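Local coordinates for integron gene cassette protein HFX_CASS3 (Uncultured bacterium, PDB 3FYN) that is of unknown function but belongs to the GNAT acetyltransferase family, and so probably transfers an acetyl group from acetyl-coenzyme A to an unidentified acceptor, at residues G32-L37 and A60-L65; R72-A77 and I86-G91; G101-F106 and R135-E140; A120-V125 and G150-A155. All blocks are in the same frame, centred on the assembly; numbering follows the deposited sequence. Where two conformers were deposited one is given.

Contact 1: G32-L37 and A60-L65; sequences GDVPVL and AFKALL
V34 and F61 mark the closest approach of the two backbones, their CA atoms 6.6 Å apart, where the first turn of helix 34-47 meets the second half of helix 54-66. L37 lies over one face of the F61 ring. Its CB sits 3.7 Å from the ring centroid and only 8° off the ring normal, a CH-pi contact, and the backbone O of L37 comes to 3.5 Å from CE2 of F61 on the rim. Both leucine methyls, CD1 and CD2, settle near the CD1-CE1 side of the same ring. In GNAT proteins the first two helices pack together against one face of the central sheet, and this pair does so here: L37 also touches L75, while F61 and L65 reach I73, all on strand 71-78. One turn on from F61, L65 meets V34, the two side chains running antiparallel alongside one another with CD1 of L65 3.7 Å from CG2 of V34. With chi1 at 168° that valine methyl stands anti to the carbonyl carbon, turned to the second helix. At the outer margin K62 lends its CG to V34 CG2 at 4.2 Å, before the chain bends and carries NZ away.

Contact 2: R72-A77 and I86-G91; sequences RIWLIA and IVLTLG
R72 and L88 exchange two backbone hydrogen bonds, R72 N to L88 O at 2.9 Å and L88 N to R72 O at 2.8 Å. W74 and I86 form a second such pair, and the bond from W74 N to I86 O is almost straight, at 172°. I73 and V87 make the non-hydrogen-bonded pair between them; here the I73 CA approaches the I86 O at 3.5 Å in a CA-H...O contact. Side chains on the W74 face carry most of the packing. The indole and L88 extend together in one direction, and L88 CB meets the ring at its edge, in plane, 3.8 Å from CZ3. I86 crosses W74 obliquely; its chi1 of -171° sets CG2 between the backbone N and the carbonyl carbon, and this is the methyl that meets W74 CB, at 3.8 Å. An alanine in place of W74 would probably leave L88 CB without the ring edge it meets and open a gap toward T124 and V125. These antiparallel strands form a beta hairpin inside the GNAT sheet. Helix 117-131 covers the W74 and I86 face, helix 54-66 packs on I73 and V87 across the sheet, and strand 98-108 flanks strand 81-93.

Contact 3: G101-F106 and R135-E140; sequences GFVDDF and RALLVE. With MG (magnesium ion), chain B.
The beta-alpha-beta unit of strand 98-108, helix 117-131 and strand 136-140 closes here, its two strands lying parallel as in the acetyl-CoA-binding half of the GNAT fold, where the strands splay apart. G101 N bonds to A136 O and G101 O accepts from L138 N, both at 2.8 Å. The ladder ends with V103 N to L138 O at 2.9 Å, running nearly along the carbonyl axis. Beyond it the strands, inclined at 30°, no longer bond directly: one water receives the N-H of E140 and donates to V103 O, bridging the gap. G101 has no side chain, and a CB there would press tightly on L137 CD1, which also lies 3.6 Å from G101 O. F102 and L138 point the same way, with CE1 of the ring 3.8 Å from CD1 of L138; the ring also meets F102 of the second subunit and makes a cation-pi contact with R100 of that subunit. A leucine in place of F102 would probably weaken the contact with L138 and leave the guanidinium of R100 of the second subunit without its aromatic partner. On the other face V103 packs on L137 and V139. Residues 136-140 also pair antiparallel with a strand of the second subunit, so the sheet continues into that subunit, where E140 forms salt bridges with its R100 and R162. At the far end of 101-106, a magnesium ion is held by D105 OD1 at 2.2 Å and five waters, one of which also donates to D105 OD2.

Contact 4: A120-V125 and G150-A155; sequences AALQTV and GVYSRA
L122 fills the tight part of this contact, pushing its CD1 methyl among three partners on the short, loosely wound helix 151-154 and the residue after it. CD1 stands 3.6 Å from A155 CB and 3.7 Å from V151 CG1. It also comes to 3.9 Å from CD2 of the Y152 ring, which L122 crosses at about a right angle, while the other methyl, CD2, lies 4.0 Å from Y152 CE2. With CG anti to the carbonyl carbon (chi1 -69°), the leucine leans from its helix into this cluster, and A155 CB also touches its CB. In the GNAT fold the long helix after the fourth strand typically begins near the loop that binds the pyrophosphate of acetyl-CoA; helix 117-131 probably corresponds to it, lying on the sheet through A121, L122 and V125, and the 150-155 segment packs against it on L122. V151 also lies near a bound acetate, probably a crystallisation additive. The loose side belongs to Q123, whose exposed side chain was modelled in two conformers and only skirts A155. No hydrogen bond joins the two segments; the carbonyl of A155 is instead taken by K126 of the same chain and by Q167 of the second subunit.

In the fold
Contacts 1 and 4 lie on opposite sides of the chain's centre, about 22 Å apart between centres, with the sheet of contacts 2 and 3 between them. Contact 1 closes first along the chain, then the hairpin of contact 2; contacts 3 and 4 interleave, because helix 117-131 links the two strands of contact 3 and 150-155 follows the second of them. Contacts 2 and 3 share the sheet directly: V87 O with D104 N and T89 O with F102 N probably hydrogen-bond across strands 81-93 and 98-108. L64 packs on V87 from one side, W74 on T124 from the other. The result is the GNAT arrangement of a mixed sheet with helices on both faces, and all four contacts reach the second subunit.

Contact 1: G32-L37 and A60-L65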
# COMPACT_ATOMS: atom_id res chain seq x y z
N GLY A 32 14.45 20.82 3.20
CA GLY A 32 15.84 21.17 2.94
C GLY A 32 16.73 19.97 2.71
O GLY A 32 17.87 20.10 2.24
N ASP A 33 16.22 18.79 3.04
CA ASP A 33 16.99 17.55 2.88
C ASP A 33 16.86 16.94 1.49
O ASP A 33 17.49 15.92 1.20
CB ASP A 33 16.54 16.51 3.91
CG ASP A 33 16.94 16.87 5.32
OD1 ASP A 33 18.10 17.30 5.54
OD2 ASP A 33 16.09 16.71 6.23
N VAL A 34 16.02 17.53 0.64
CA VAL A 34 15.76 16.93 -0.66
C VAL A 34 17.04 16.70 -1.48
O VAL A 34 17.21 15.63 -2.06
CB VAL A 34 14.71 17.73 -1.47
CG1 VAL A 34 14.68 17.26 -2.94
CG2 VAL A 34 13.33 17.56 -0.84
N PRO A 35 17.96 17.68 -1.52
CA PRO A 35 19.17 17.39 -2.30
C PRO A 35 19.93 16.16 -1.80
O PRO A 35 20.41 15.38 -2.63
CB PRO A 35 20.00 18.67 -2.12
CG PRO A 35 18.97 19.74 -1.96
CD PRO A 35 17.87 19.10 -1.14
N VAL A 36 20.05 15.98 -0.49
CA VAL A 36 20.73 14.81 0.04
C VAL A 36 19.92 13.53 -0.19
O VAL A 36 20.48 12.48 -0.52
CB VAL A 36 21.09 14.99 1.54
CG1 VAL A 36 21.40 13.65 2.18
CG2 VAL A 36 22.28 15.94 1.69
N LEU A 37 18.60 13.61 -0.05
CA LEU A 37 17.74 12.46 -0.31
C LEU A 37 17.88 11.98 -1.75
O LEU A 37 17.94 10.78 -2.03
CB LEU A 37 16.28 12.78 0.00
CG LEU A 37 15.97 12.82 1.50
CD1 LEU A 37 14.65 13.54 1.77
CD2 LEU A 37 15.97 11.40 2.09
N ALA A 60 9.28 13.29 -6.52
CA ALA A 60 8.76 12.27 -5.61
C ALA A 60 8.98 12.65 -4.15
O ALA A 60 8.04 12.58 -3.34
CB ALA A 60 9.39 10.91 -5.91
N PHE A 61 10.19 13.05 -3.80
CA PHE A 61 10.48 13.41 -2.41
C PHE A 61 9.66 14.63 -1.99
O PHE A 61 9.14 14.68 -0.89
CB PHE A 61 11.97 13.64 -2.18
CG PHE A 61 12.78 12.38 -2.05
CD1 PHE A 61 12.54 11.49 -1.02
CD2 PHE A 61 13.81 12.11 -2.94
CE1 PHE A 61 13.29 10.32 -0.89
CE2 PHE A 61 14.57 10.95 -2.82
CZ PHE A 61 14.31 10.06 -1.78
N LYS A 62 9.55 15.61 -2.88
CA LYS A 62 8.78 16.80 -2.57
C LYS A 62 7.31 16.48 -2.39
O LYS A 62 6.66 17.04 -1.51
CB LYS A 62 8.98 17.88 -3.63
CG LYS A 62 10.30 18.63 -3.47
CD LYS A 62 10.61 19.49 -4.68
CE LYS A 62 9.64 20.65 -4.83
NZ LYS A 62 10.03 21.52 -5.98
N ALA A 63 6.78 15.59 -3.22
CA ALA A 63 5.39 15.19 -3.10
C ALA A 63 5.10 14.58 -1.74
O ALA A 63 4.11 14.91 -1.09
CB ALA A 63 5.02 14.21 -4.21
N LEU A 64 5.97 13.68 -1.31
CA LEU A 64 5.77 12.98 -0.06
C LEU A 64 5.96 13.93 1.12
O LEU A 64 5.15 13.93 2.05
CB LEU A 64 6.71 11.77 0.03
CG LEU A 64 6.52 10.84 1.22
CD1 LEU A 64 5.07 10.46 1.41
CD2 LEU A 64 7.38 9.61 1.03
N LEU A 65 7.01 14.74 1.09
CA LEU A 65 7.27 15.70 2.16
C LEU A 65 6.18 16.77 2.25
O LEU A 65 5.96 17.35 3.31
CB LEU A 65 8.64 16.36 1.99
CG LEU A 65 9.85 15.44 2.20
CD1 LEU A 65 11.14 16.13 1.77
CD2 LEU A 65 9.94 14.99 3.66

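Contact 2: R72-A77 and I86-G91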
# COMPACT_ATOMS: atom_id res chain seq x y z
N ARG A 72 6.08 9.38 5.63
CA ARG A 72 7.14 10.08 6.34
C ARG A 72 8.49 9.60 5.85
O ARG A 72 8.64 8.47 5.41
CB ARG A 72 7.06 9.76 7.84
CG ARG A 72 5.77 10.16 8.52
CD ARG A 72 5.69 11.66 8.71
NE ARG A 72 4.72 12.00 9.74
CZ ARG A 72 3.41 12.01 9.53
NH1 ARG A 72 2.94 11.69 8.33
NH2 ARG A 72 2.58 12.34 10.51
N ILE A 73 9.50 10.47 5.96
CA ILE A 73 10.86 10.12 5.60
C ILE A 73 11.78 10.43 6.77
O ILE A 73 11.63 11.46 7.43
CB ILE A 73 11.33 10.92 4.37
CG1 ILE A 73 10.32 10.76 3.22
CG2 ILE A 73 12.72 10.48 3.94
CD1 ILE A 73 10.59 11.68 2.04
N TRP A 74 12.72 9.53 7.05
CA TRP A 74 13.77 9.76 8.04
C TRP A 74 15.13 9.64 7.37
O TRP A 74 15.30 8.85 6.44
CB TRP A 74 13.69 8.73 9.16
CG TRP A 74 12.55 8.86 10.10
CD1 TRP A 74 12.56 9.48 11.32
CD2 TRP A 74 11.23 8.33 9.93
NE1 TRP A 74 11.33 9.37 11.92
CE2 TRP A 74 10.49 8.68 11.09
CE3 TRP A 74 10.60 7.60 8.92
CZ2 TRP A 74 9.16 8.32 11.26
CZ3 TRP A 74 9.27 7.24 9.10
CH2 TRP A 74 8.56 7.60 10.26
N LEU A 75 16.09 10.42 7.87
CA LEU A 75 17.48 10.30 7.44
C LEU A 75 18.26 9.62 8.53
O LEU A 75 17.94 9.73 9.72
CB LEU A 75 18.08 11.68 7.16
CG LEU A 75 17.72 12.24 5.78
CD1 LEU A 75 17.80 13.76 5.74
CD2 LEU A 75 18.61 11.63 4.71
N ILE A 76 19.29 8.89 8.12
CA ILE A 76 20.13 8.15 9.05
C ILE A 76 21.47 8.86 9.09
O ILE A 76 22.15 8.98 8.08
CB ILE A 76 20.30 6.69 8.58
CG1 ILE A 76 18.93 6.02 8.49
CG2 ILE A 76 21.22 5.92 9.52
CD1 ILE A 76 18.95 4.65 7.85
N ALA A 77 21.82 9.34 10.28
CA ALA A 77 22.99 10.21 10.44
C ALA A 77 24.18 9.50 11.04
O ALA A 77 24.04 8.63 11.90
CB ALA A 77 22.62 11.42 11.28
N ILE A 86 15.11 6.18 5.10
CA ILE A 86 14.02 5.22 5.09
C ILE A 86 12.72 5.95 4.86
O ILE A 86 12.50 7.04 5.39
CB ILE A 86 14.00 4.37 6.39
CG1 ILE A 86 13.00 3.22 6.29
CG2 ILE A 86 13.74 5.25 7.61
CD1 ILE A 86 13.24 2.13 7.33
N VAL A 87 11.85 5.35 4.05
CA VAL A 87 10.59 5.96 3.67
C VAL A 87 9.43 5.10 4.12
O VAL A 87 9.38 3.91 3.82
CB VAL A 87 10.50 6.15 2.14
CG1 VAL A 87 9.18 6.77 1.78
CG2 VAL A 87 11.66 7.01 1.66
N LEU A 88 8.50 5.71 4.85
CA LEU A 88 7.25 5.07 5.24
C LEU A 88 6.12 5.63 4.38
O LEU A 88 5.93 6.84 4.32
CB LEU A 88 6.96 5.36 6.72
CG LEU A 88 5.55 5.03 7.23
CD1 LEU A 88 5.33 3.52 7.30
CD2 LEU A 88 5.32 5.66 8.59
N THR A 89 5.37 4.76 3.72
CA THR A 89 4.17 5.22 3.04
C THR A 89 2.94 4.60 3.67
O THR A 89 3.02 3.52 4.26
CB THR A 89 4.20 4.96 1.52
OG1 THR A 89 4.36 3.56 1.29
CG2 THR A 89 5.37 5.71 0.89
N LEU A 90 1.81 5.30 3.57
CA LEU A 90 0.59 4.94 4.29
C LEU A 90 -0.56 4.69 3.33
O LEU A 90 -0.69 5.38 2.32
CB LEU A 90 0.21 6.06 5.25
CG LEU A 90 1.25 6.34 6.34
CD1 LEU A 90 0.90 7.59 7.13
CD2 LEU A 90 1.39 5.14 7.26
N GLY A 91 -1.40 3.72 3.67
CA GLY A 91 -2.57 3.41 2.87
C GLY A 91 -3.62 2.71 3.70
O GLY A 91 -3.32 2.09 4.71

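Contact 3: G101-F106 and R135-E140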
# COMPACT_ATOMS: atom_id res chain seq x y z
N GLY A 101 1.10 0.54 6.90
CA GLY A 101 2.27 1.23 6.39
C GLY A 101 3.16 0.30 5.61
O GLY A 101 3.12 -0.92 5.79
N PHE A 102 3.96 0.89 4.73
CA PHE A 102 4.99 0.17 4.01
C PHE A 102 6.34 0.82 4.24
O PHE A 102 6.46 2.05 4.22
CB PHE A 102 4.71 0.22 2.50
CG PHE A 102 3.43 -0.45 2.11
CD1 PHE A 102 3.44 -1.73 1.59
CD2 PHE A 102 2.21 0.19 2.28
CE1 PHE A 102 2.25 -2.35 1.22
CE2 PHE A 102 1.02 -0.42 1.92
CZ PHE A 102 1.05 -1.70 1.40
N VAL A 103 7.36 -0.01 4.46
CA VAL A 103 8.73 0.45 4.34
C VAL A 103 8.99 0.49 2.84
O VAL A 103 9.36 -0.52 2.22
CB VAL A 103 9.73 -0.47 5.07
CG1 VAL A 103 11.15 0.09 4.94
CG2 VAL A 103 9.35 -0.61 6.54
N ASP A 104 8.75 1.65 2.25
CA ASP A 104 8.64 1.79 0.81
C ASP A 104 10.00 1.85 0.13
O ASP A 104 10.16 1.37 -0.99
CB ASP A 104 7.81 3.03 0.47
CG ASP A 104 7.46 3.10 -1.00
OD1 ASP A 104 6.94 2.11 -1.55
OD2 ASP A 104 7.69 4.17 -1.60
N ASP A 105 10.97 2.45 0.80
CA ASP A 105 12.35 2.44 0.34
C ASP A 105 13.25 2.52 1.56
O ASP A 105 12.87 3.09 2.59
CB ASP A 105 12.65 3.59 -0.63
CG ASP A 105 12.67 3.14 -2.08
OD1 ASP A 105 12.84 1.92 -2.32
OD2 ASP A 105 12.53 3.99 -2.98
N PHE A 106 14.44 1.95 1.46
CA PHE A 106 15.31 1.79 2.61
C PHE A 106 16.71 1.58 2.09
O PHE A 106 16.99 0.61 1.38
CB PHE A 106 14.82 0.57 3.41
CG PHE A 106 15.59 0.30 4.67
CD1 PHE A 106 16.31 1.29 5.31
CD2 PHE A 106 15.55 -0.97 5.25
CE1 PHE A 106 17.00 1.02 6.49
CE2 PHE A 106 16.23 -1.24 6.41
CZ PHE A 106 16.96 -0.24 7.03
N ARG A 135 -1.88 0.14 11.74
CA ARG A 135 -2.28 -1.17 12.24
C ARG A 135 -1.37 -2.32 11.83
O ARG A 135 -1.44 -3.41 12.39
CB ARG A 135 -3.71 -1.48 11.79
CG ARG A 135 -4.71 -0.36 12.02
CD ARG A 135 -4.99 -0.14 13.50
NE ARG A 135 -6.43 -0.03 13.76
CZ ARG A 135 -7.18 1.03 13.45
NH1 ARG A 135 -6.63 2.08 12.85
NH2 ARG A 135 -8.48 1.02 13.73
N ALA A 136 -0.53 -2.08 10.83
CA ALA A 136 0.38 -3.11 10.33
C ALA A 136 1.47 -2.43 9.51
O ALA A 136 1.28 -1.33 9.01
CB ALA A 136 -0.37 -4.14 9.48
N LEU A 137 2.62 -3.09 9.40
CA LEU A 137 3.76 -2.54 8.67
C LEU A 137 4.33 -3.64 7.79
O LEU A 137 4.68 -4.71 8.28
CB LEU A 137 4.82 -2.03 9.65
CG LEU A 137 6.05 -1.34 9.05
CD1 LEU A 137 5.64 -0.17 8.18
CD2 LEU A 137 7.01 -0.89 10.14
N LEU A 138 4.40 -3.36 6.49
CA LEU A 138 4.82 -4.34 5.49
C LEU A 138 6.08 -3.88 4.77
O LEU A 138 6.41 -2.69 4.78
CB LEU A 138 3.71 -4.56 4.46
CG LEU A 138 2.28 -4.85 4.92
CD1 LEU A 138 1.36 -5.09 3.73
CD2 LEU A 138 2.26 -6.03 5.86
N VAL A 139 6.77 -4.81 4.12
CA VAL A 139 7.89 -4.45 3.26
C VAL A 139 8.02 -5.45 2.12
O VAL A 139 7.87 -6.65 2.32
CB VAL A 139 9.23 -4.37 4.04
CG1 VAL A 139 9.59 -5.72 4.65
CG2 VAL A 139 10.35 -3.88 3.14
N GLU A 140 8.27 -4.93 0.92
CA GLU A 140 8.55 -5.76 -0.25
C GLU A 140 10.04 -6.05 -0.31
O GLU A 140 10.86 -5.16 -0.11
CB GLU A 140 8.15 -5.03 -1.53
CG GLU A 140 6.67 -4.85 -1.75
CD GLU A 140 6.36 -4.21 -3.09
OE1 GLU A 140 7.19 -4.35 -4.02
OE2 GLU A 140 5.30 -3.56 -3.21
MG MG B . 12.46 0.68 -4.13
O HOH W 1 8.39 -2.23 0.40
O HOH W 2 11.98 2.73 -5.18
O HOH W 3 14.72 0.86 -4.85
O HOH W 4 11.89 -0.66 -5.86
O HOH W 5 10.38 0.54 -3.23
O HOH W 6 13.01 -1.29 -2.89

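Contact 4: A120-V125 and G150-A155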
# COMPACT_ATOMS: atom_id res chain seq x y z
N ALA A 120 18.06 0.30 13.75
CA ALA A 120 17.58 1.51 14.40
C ALA A 120 16.54 2.22 13.55
O ALA A 120 15.51 2.69 14.06
CB ALA A 120 18.74 2.45 14.73
N ALA A 121 16.80 2.31 12.25
CA ALA A 121 15.86 2.95 11.33
C ALA A 121 14.50 2.25 11.33
O ALA A 121 13.46 2.91 11.35
CB ALA A 121 16.44 3.00 9.91
N LEU A 122 14.51 0.92 11.29
CA LEU A 122 13.27 0.16 11.30
C LEU A 122 12.49 0.33 12.61
O LEU A 122 11.27 0.40 12.60
CB LEU A 122 13.52 -1.32 11.00
CG LEU A 122 13.97 -1.64 9.57
CD1 LEU A 122 14.49 -3.06 9.48
CD2 LEU A 122 12.84 -1.41 8.56
N GLN A 123 13.20 0.39 13.73
CA GLN A 123 12.55 0.60 15.01
C GLN A 123 11.90 1.97 15.07
O GLN A 123 10.81 2.13 15.61
CB GLN A 123 13.55 0.44 16.16
CG GLN A 123 13.91 -1.01 16.43
CD GLN A 123 12.69 -1.86 16.69
OE1 GLN A 123 11.94 -1.61 17.64
NE2 GLN A 123 12.47 -2.86 15.85
N THR A 124 12.56 2.96 14.48
CA THR A 124 12.02 4.31 14.42
C THR A 124 10.73 4.36 13.60
O THR A 124 9.75 4.98 14.00
CB THR A 124 13.05 5.29 13.85
OG1 THR A 124 14.16 5.37 14.75
CG2 THR A 124 12.45 6.68 13.70
N VAL A 125 10.74 3.70 12.45
CA VAL A 125 9.54 3.65 11.62
C VAL A 125 8.41 2.92 12.35
O VAL A 125 7.26 3.37 12.33
CB VAL A 125 9.82 3.00 10.25
CG1 VAL A 125 8.52 2.80 9.48
CG2 VAL A 125 10.79 3.86 9.44
N GLY A 150 17.14 -10.53 6.74
CA GLY A 150 18.06 -10.55 7.87
C GLY A 150 17.80 -9.40 8.82
O GLY A 150 17.40 -9.61 9.97
N VAL A 151 18.03 -8.19 8.34
CA VAL A 151 17.73 -6.99 9.12
C VAL A 151 16.22 -6.91 9.35
O VAL A 151 15.77 -6.57 10.44
CB VAL A 151 18.21 -5.71 8.40
CG1 VAL A 151 17.90 -4.48 9.24
CG2 VAL A 151 19.70 -5.79 8.10
N TYR A 152 15.45 -7.26 8.32
CA TYR A 152 13.99 -7.24 8.42
C TYR A 152 13.48 -8.26 9.43
O TYR A 152 12.59 -7.97 10.23
CB TYR A 152 13.36 -7.49 7.06
CG TYR A 152 13.50 -6.34 6.08
CD1 TYR A 152 13.96 -6.56 4.79
CD2 TYR A 152 13.18 -5.04 6.44
CE1 TYR A 152 14.10 -5.52 3.89
CE2 TYR A 152 13.31 -3.99 5.55
CZ TYR A 152 13.77 -4.24 4.27
OH TYR A 152 13.90 -3.21 3.37
N SER A 153 14.03 -9.47 9.39
CA SER A 153 13.59 -10.52 10.29
C SER A 153 13.76 -10.10 11.75
O SER A 153 12.86 -10.29 12.57
CB SER A 153 14.34 -11.82 10.02
OG SER A 153 13.90 -12.84 10.91
N ARG A 154 14.91 -9.52 12.07
CA ARG A 154 15.20 -9.11 13.43
C ARG A 154 14.36 -7.92 13.87
O ARG A 154 14.23 -7.64 15.07
CB ARG A 154 16.70 -8.81 13.61
CG ARG A 154 17.55 -10.07 13.75
CD ARG A 154 19.02 -9.74 13.98
NE ARG A 154 19.79 -9.67 12.74
CZ ARG A 154 20.17 -8.54 12.15
NH1 ARG A 154 19.86 -7.37 12.69
NH2 ARG A 154 20.86 -8.59 11.02
N ALA A 155 13.77 -7.22 12.90
CA ALA A 155 12.90 -6.09 13.18
C ALA A 155 11.45 -6.54 13.34
O ALA A 155 10.55 -5.72 13.53
CB ALA A 155 13.02 -5.04 12.08